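Local coordinates for complement C1r subcomponent (Homo sapiens, PDB 6F1D), which is a serine protease of the classical complement pathway that associates with C1s in the C1 complex, here represented by its second CUB domain, at residues A[24-35]-A[91-102]. Numbering follows the deposited sequence.
Sequences YPPDLRCNYSIR and NAVDLLFFTDES. With CA (calcium ion), chain B.
Phe97 drives the edge of its ring into the face of Tyr24, a T-shaped pair with planes 78° apart and Phe97 CZ over the centre of the tyrosine ring. Phe97 reaches it because CG lies anti to the backbone N, beside its own carbonyl carbon (chi1 -174°); large flat groups suit this buried corner. Thr99 closes it with both branches: CG2 packs over the rim of the Phe97 face and lies 3.4 Å from Tyr24 CE1, while OG1 gives its proton to Pro25 O, on a lone pair, and accepts from Leu28 N at 3.0 Å. A beta-branched hydroxyl residue thus suits the place, offering a methyl to the two rings and a hydroxyl to the loop backbone. Beyond it, Asp100 OD1 and Ser102 O bind the calcium ion, completed by Glu53, Asp63 and two waters; Tyr24 OH hydrogen-bonds to Asp63, tying the aromatic pair to this site.

At the other end, Asp94 lies between Ser33 and Arg35. Ser33 OG donates to Asp94 OD1 (2.8 Å) from above the carboxylate plane, whereas Arg35 NH2 takes the syn lone pair of OD2 at 2.9 Å in a salt bridge, the guanidinium and carboxylate planes standing 83° apart. A bend at chi2 folds the arginine back, laying its guanidinium over Ala92 CB, where a small residue leaves room, and letting NH1 bond to Ile34 O. An alanine in place of Asp94 would probably leave the guanidinium without its countercharge and Ser33 OG without its acceptor.

Between these ends, strands 29-35 and 92-98 run antiparallel in regular register. Strand 6-8 flanks 29-35 and strand 64-69 flanks 92-98, while Tyr32, Ile34 and Val93 face the second sheet of the CUB beta-sandwich, meeting strands 13-16 and 40-46.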
loop_
_atom_site.group_PDB
_atom_site.type_symbol
_atom_site.label_atom_id
_atom_site.label_comp_id
_atom_site.label_asym_id
_atom_site.label_seq_id
_atom_site.Cartn_x
_atom_site.Cartn_y
_atom_site.Cartn_z
ATOM N N TYR A 24 -12.812 3.552 0.209
ATOM C CA TYR A 24 -12.574 2.148 -0.137
ATOM C C TYR A 24 -13.647 1.233 0.472
ATOM O O TYR A 24 -14.270 1.557 1.486
ATOM C CB TYR A 24 -11.178 1.705 0.259
ATOM C CG TYR A 24 -10.805 1.998 1.675
ATOM C CD1 TYR A 24 -11.236 1.173 2.691
ATOM C CD2 TYR A 24 -10.011 3.107 1.979
ATOM C CE1 TYR A 24 -10.909 1.417 4.019
ATOM C CE2 TYR A 24 -9.655 3.375 3.313
ATOM C CZ TYR A 24 -10.124 2.519 4.318
ATOM O OH TYR A 24 -9.768 2.714 5.638
ATOM N N PRO A 25 -13.932 0.107 -0.176
ATOM C CA PRO A 25 -15.005 -0.802 0.287
ATOM C C PRO A 25 -14.623 -1.511 1.581
ATOM O O PRO A 25 -13.435 -1.632 1.900
ATOM C CB PRO A 25 -15.124 -1.811 -0.870
ATOM C CG PRO A 25 -14.250 -1.304 -1.952
ATOM C CD PRO A 25 -13.242 -0.417 -1.354
ATOM N N PRO A 26 -15.586 -2.063 2.315
ATOM C CA PRO A 26 -15.263 -2.811 3.525
ATOM C C PRO A 26 -14.937 -4.271 3.232
ATOM O O PRO A 26 -15.114 -4.763 2.122
ATOM C CB PRO A 26 -16.566 -2.697 4.337
ATOM C CG PRO A 26 -17.621 -2.721 3.295
ATOM C CD PRO A 26 -17.052 -1.984 2.110
ATOM N N ASP A 27 -14.411 -4.946 4.269
ATOM C CA ASP A 27 -14.179 -6.384 4.301
ATOM C C ASP A 27 -13.213 -6.845 3.219
ATOM O O ASP A 27 -13.297 -7.976 2.740
ATOM C CB ASP A 27 -15.505 -7.139 4.242
ATOM C CG ASP A 27 -16.376 -6.840 5.448
ATOM O OD1 ASP A 27 -15.839 -6.878 6.586
ATOM O OD2 ASP A 27 -17.578 -6.535 5.268
ATOM N N LEU A 28 -12.255 -5.992 2.872
ATOM C CA LEU A 28 -11.282 -6.324 1.854
ATOM C C LEU A 28 -10.107 -7.062 2.471
ATOM O O LEU A 28 -9.681 -6.759 3.590
ATOM C CB LEU A 28 -10.736 -5.070 1.197
ATOM C CG LEU A 28 -11.633 -4.223 0.324
ATOM C CD1 LEU A 28 -10.797 -3.025 -0.173
ATOM C CD2 LEU A 28 -12.271 -5.050 -0.809
ATOM N N ARG A 29 -9.543 -7.980 1.697
ATOM C CA ARG A 29 -8.182 -8.480 1.895
ATOM C C ARG A 29 -7.514 -8.416 0.528
ATOM O O ARG A 29 -7.615 -9.359 -0.260
ATOM C CB ARG A 29 -8.179 -9.909 2.484
ATOM C CG ARG A 29 -9.407 -10.224 3.341
ATOM C CD ARG A 29 -9.172 -11.370 4.346
ATOM N NE ARG A 29 -10.393 -12.138 4.608
ATOM C CZ ARG A 29 -11.474 -11.676 5.247
ATOM N NH1 ARG A 29 -11.515 -10.426 5.708
ATOM N NH2 ARG A 29 -12.530 -12.467 5.420
ATOM N N CYS A 30 -6.868 -7.294 0.243
ATOM C CA CYS A 30 -6.264 -7.004 -1.050
ATOM C C CYS A 30 -4.769 -7.291 -1.009
ATOM O O CYS A 30 -4.093 -6.940 -0.041
ATOM C CB CYS A 30 -6.484 -5.531 -1.423
ATOM S SG CYS A 30 -8.183 -5.071 -1.436
ATOM N N ASN A 31 -4.252 -7.920 -2.064
ATOM C CA ASN A 31 -2.818 -8.151 -2.201
ATOM C C ASN A 31 -2.340 -7.520 -3.500
ATOM O O ASN A 31 -2.798 -7.899 -4.587
ATOM C CB ASN A 31 -2.513 -9.661 -2.199
ATOM C CG ASN A 31 -1.032 -9.962 -2.442
ATOM O OD1 ASN A 31 -0.136 -9.234 -1.977
ATOM N ND2 ASN A 31 -0.771 -11.045 -3.176
ATOM N N TYR A 32 -1.391 -6.601 -3.391
ATOM C CA TYR A 32 -0.754 -5.959 -4.528
ATOM C C TYR A 32 0.708 -6.377 -4.548
ATOM O O TYR A 32 1.403 -6.205 -3.551
ATOM C CB TYR A 32 -0.821 -4.438 -4.402
ATOM C CG TYR A 32 -2.203 -3.882 -4.150
ATOM C CD1 TYR A 32 -2.942 -3.345 -5.190
ATOM C CD2 TYR A 32 -2.751 -3.852 -2.858
ATOM C CE1 TYR A 32 -4.224 -2.822 -4.976
ATOM C CE2 TYR A 32 -4.028 -3.315 -2.629
ATOM C CZ TYR A 32 -4.742 -2.805 -3.693
ATOM O OH TYR A 32 -6.000 -2.288 -3.487
ATOM N N SER A 33 1.177 -6.922 -5.655
ATOM C CA SER A 33 2.573 -7.342 -5.743
ATOM C C SER A 33 3.292 -6.515 -6.791
ATOM O O SER A 33 2.755 -6.288 -7.886
ATOM C CB SER A 33 2.685 -8.844 -6.106
ATOM O OG SER A 33 2.005 -9.645 -5.142
ATOM N N ILE A 34 4.529 -6.130 -6.493
ATOM C CA ILE A 34 5.431 -5.511 -7.463
ATOM C C ILE A 34 6.613 -6.440 -7.657
ATOM O O ILE A 34 7.242 -6.864 -6.676
ATOM C CB ILE A 34 5.933 -4.144 -6.980
ATOM C CG1 ILE A 34 4.759 -3.314 -6.484
ATOM C CG2 ILE A 34 6.727 -3.451 -8.124
ATOM C CD1 ILE A 34 5.238 -1.955 -5.891
ATOM N N ARG A 35 6.909 -6.774 -8.901
ATOM C CA ARG A 35 8.029 -7.670 -9.181
ATOM C C ARG A 35 8.791 -7.079 -10.351
ATOM O O ARG A 35 8.233 -6.967 -11.449
ATOM C CB ARG A 35 7.545 -9.090 -9.511
ATOM C CG ARG A 35 6.818 -9.808 -8.329
ATOM C CD ARG A 35 7.852 -10.220 -7.298
ATOM N NE ARG A 35 7.306 -10.999 -6.187
ATOM C CZ ARG A 35 6.516 -10.516 -5.234
ATOM N NH1 ARG A 35 6.159 -9.220 -5.236
ATOM N NH2 ARG A 35 6.095 -11.345 -4.261
ATOM N N ASN A 91 13.705 -5.964 -5.172
ATOM C CA ASN A 91 12.959 -6.031 -6.422
ATOM C C ASN A 91 11.589 -6.689 -6.276
ATOM O O ASN A 91 10.930 -6.920 -7.289
ATOM C CB ASN A 91 13.775 -6.781 -7.482
ATOM C CG ASN A 91 13.931 -8.245 -7.152
ATOM O OD1 ASN A 91 14.069 -8.607 -5.995
ATOM N ND2 ASN A 91 13.891 -9.098 -8.168
ATOM N N ALA A 92 11.148 -7.002 -5.053
ATOM C CA ALA A 92 9.888 -7.722 -4.816
ATOM C C ALA A 92 9.217 -7.086 -3.615
ATOM O O ALA A 92 9.730 -7.189 -2.496
ATOM C CB ALA A 92 10.138 -9.205 -4.547
ATOM N N VAL A 93 8.096 -6.418 -3.840
ATOM C CA VAL A 93 7.338 -5.779 -2.765
ATOM C C VAL A 93 5.922 -6.346 -2.769
ATOM O O VAL A 93 5.383 -6.669 -3.835
ATOM C CB VAL A 93 7.358 -4.252 -2.953
ATOM C CG1 VAL A 93 6.320 -3.543 -2.092
ATOM C CG2 VAL A 93 8.800 -3.758 -2.628
ATOM N N ASP A 94 5.335 -6.527 -1.586
ATOM C CA ASP A 94 3.912 -6.837 -1.526
ATOM C C ASP A 94 3.248 -5.845 -0.583
ATOM O O ASP A 94 3.814 -5.505 0.459
ATOM C CB ASP A 94 3.662 -8.254 -1.052
ATOM C CG ASP A 94 4.223 -9.311 -2.032
ATOM O OD1 ASP A 94 3.417 -9.932 -2.793
ATOM O OD2 ASP A 94 5.469 -9.524 -2.032
ATOM N N LEU A 95 2.080 -5.347 -0.970
ATOM C CA LEU A 95 1.214 -4.566 -0.087
ATOM C C LEU A 95 -0.041 -5.371 0.192
ATOM O O LEU A 95 -0.647 -5.914 -0.732
ATOM C CB LEU A 95 0.826 -3.235 -0.700
ATOM C CG LEU A 95 2.043 -2.352 -0.960
ATOM C CD1 LEU A 95 2.435 -2.588 -2.390
ATOM C CD2 LEU A 95 1.670 -0.899 -0.718
ATOM N N LEU A 96 -0.403 -5.461 1.459
ATOM C CA LEU A 96 -1.601 -6.148 1.903
ATOM C C LEU A 96 -2.468 -5.054 2.506
ATOM O O LEU A 96 -2.013 -4.331 3.386
ATOM C CB LEU A 96 -1.277 -7.200 2.959
ATOM C CG LEU A 96 -0.396 -8.375 2.578
ATOM C CD1 LEU A 96 -0.501 -9.416 3.694
ATOM C CD2 LEU A 96 -0.846 -8.921 1.223
ATOM N N PHE A 97 -3.678 -4.892 2.005
ATOM C CA PHE A 97 -4.616 -3.919 2.564
ATOM C C PHE A 97 -5.824 -4.676 3.113
ATOM O O PHE A 97 -6.548 -5.323 2.345
ATOM C CB PHE A 97 -5.022 -2.940 1.451
ATOM C CG PHE A 97 -5.876 -1.787 1.895
ATOM C CD1 PHE A 97 -6.917 -1.378 1.092
ATOM C CD2 PHE A 97 -5.605 -1.089 3.062
ATOM C CE1 PHE A 97 -7.734 -0.282 1.469
ATOM C CE2 PHE A 97 -6.411 0.012 3.435
ATOM C CZ PHE A 97 -7.449 0.405 2.629
ATOM N N PHE A 98 -6.060 -4.568 4.420
ATOM C CA PHE A 98 -7.187 -5.213 5.086
ATOM C C PHE A 98 -8.149 -4.142 5.571
ATOM O O PHE A 98 -7.713 -3.160 6.175
ATOM C CB PHE A 98 -6.736 -5.992 6.316
ATOM C CG PHE A 98 -5.742 -7.092 6.036
ATOM C CD1 PHE A 98 -6.179 -8.354 5.673
ATOM C CD2 PHE A 98 -4.374 -6.873 6.198
ATOM C CE1 PHE A 98 -5.279 -9.387 5.439
ATOM C CE2 PHE A 98 -3.452 -7.912 5.969
ATOM C CZ PHE A 98 -3.912 -9.164 5.590
ATOM N N THR A 99 -9.439 -4.330 5.348
ATOM C CA THR A 99 -10.384 -3.349 5.855
ATOM C C THR A 99 -11.511 -4.070 6.555
ATOM O O THR A 99 -11.871 -5.208 6.207
ATOM C CB THR A 99 -10.962 -2.448 4.751
ATOM O OG1 THR A 99 -11.759 -3.243 3.857
ATOM C CG2 THR A 99 -9.841 -1.829 3.923
ATOM N N ASP A 100 -12.089 -3.406 7.532
ATOM C CA ASP A 100 -13.119 -4.048 8.332
ATOM C C ASP A 100 -14.496 -3.703 7.767
ATOM O O ASP A 100 -14.606 -3.247 6.632
ATOM C CB ASP A 100 -12.990 -3.634 9.797
ATOM C CG ASP A 100 -13.339 -2.143 10.039
ATOM O OD1 ASP A 100 -13.611 -1.384 9.070
ATOM O OD2 ASP A 100 -13.321 -1.728 11.232
ATOM N N GLU A 101 -15.551 -3.834 8.579
ATOM C CA GLU A 101 -16.911 -3.824 8.054
ATOM C C GLU A 101 -17.493 -2.425 7.816
ATOM O O GLU A 101 -18.567 -2.345 7.216
ATOM C CB GLU A 101 -17.842 -4.603 9.005
ATOM C CG GLU A 101 -17.980 -3.978 10.402
ATOM C CD GLU A 101 -18.788 -4.847 11.394
ATOM O OE1 GLU A 101 -18.485 -6.061 11.545
ATOM O OE2 GLU A 101 -19.734 -4.308 12.022
ATOM N N SER A 102 -16.855 -1.328 8.264
ATOM C CA SER A 102 -17.531 -0.030 8.170
ATOM C C SER A 102 -16.531 1.121 8.071
ATOM O O SER A 102 -15.320 0.960 8.296
ATOM C CB SER A 102 -18.425 0.208 9.378
ATOM O OG SER A 102 -17.579 0.387 10.525
HETATM CA CA CA B . -12.912 0.568 7.965
HETATM O O HOH W 1 -19.592 -4.540 5.841
HETATM O O HOH W 2 -10.810 -7.996 5.987
HETATM O O HOH W 3 2.142 -12.084 -3.124
HETATM O O HOH W 4 -13.526 -0.600 6.054
HETATM O O HOH W 5 -13.222 2.577 6.443
#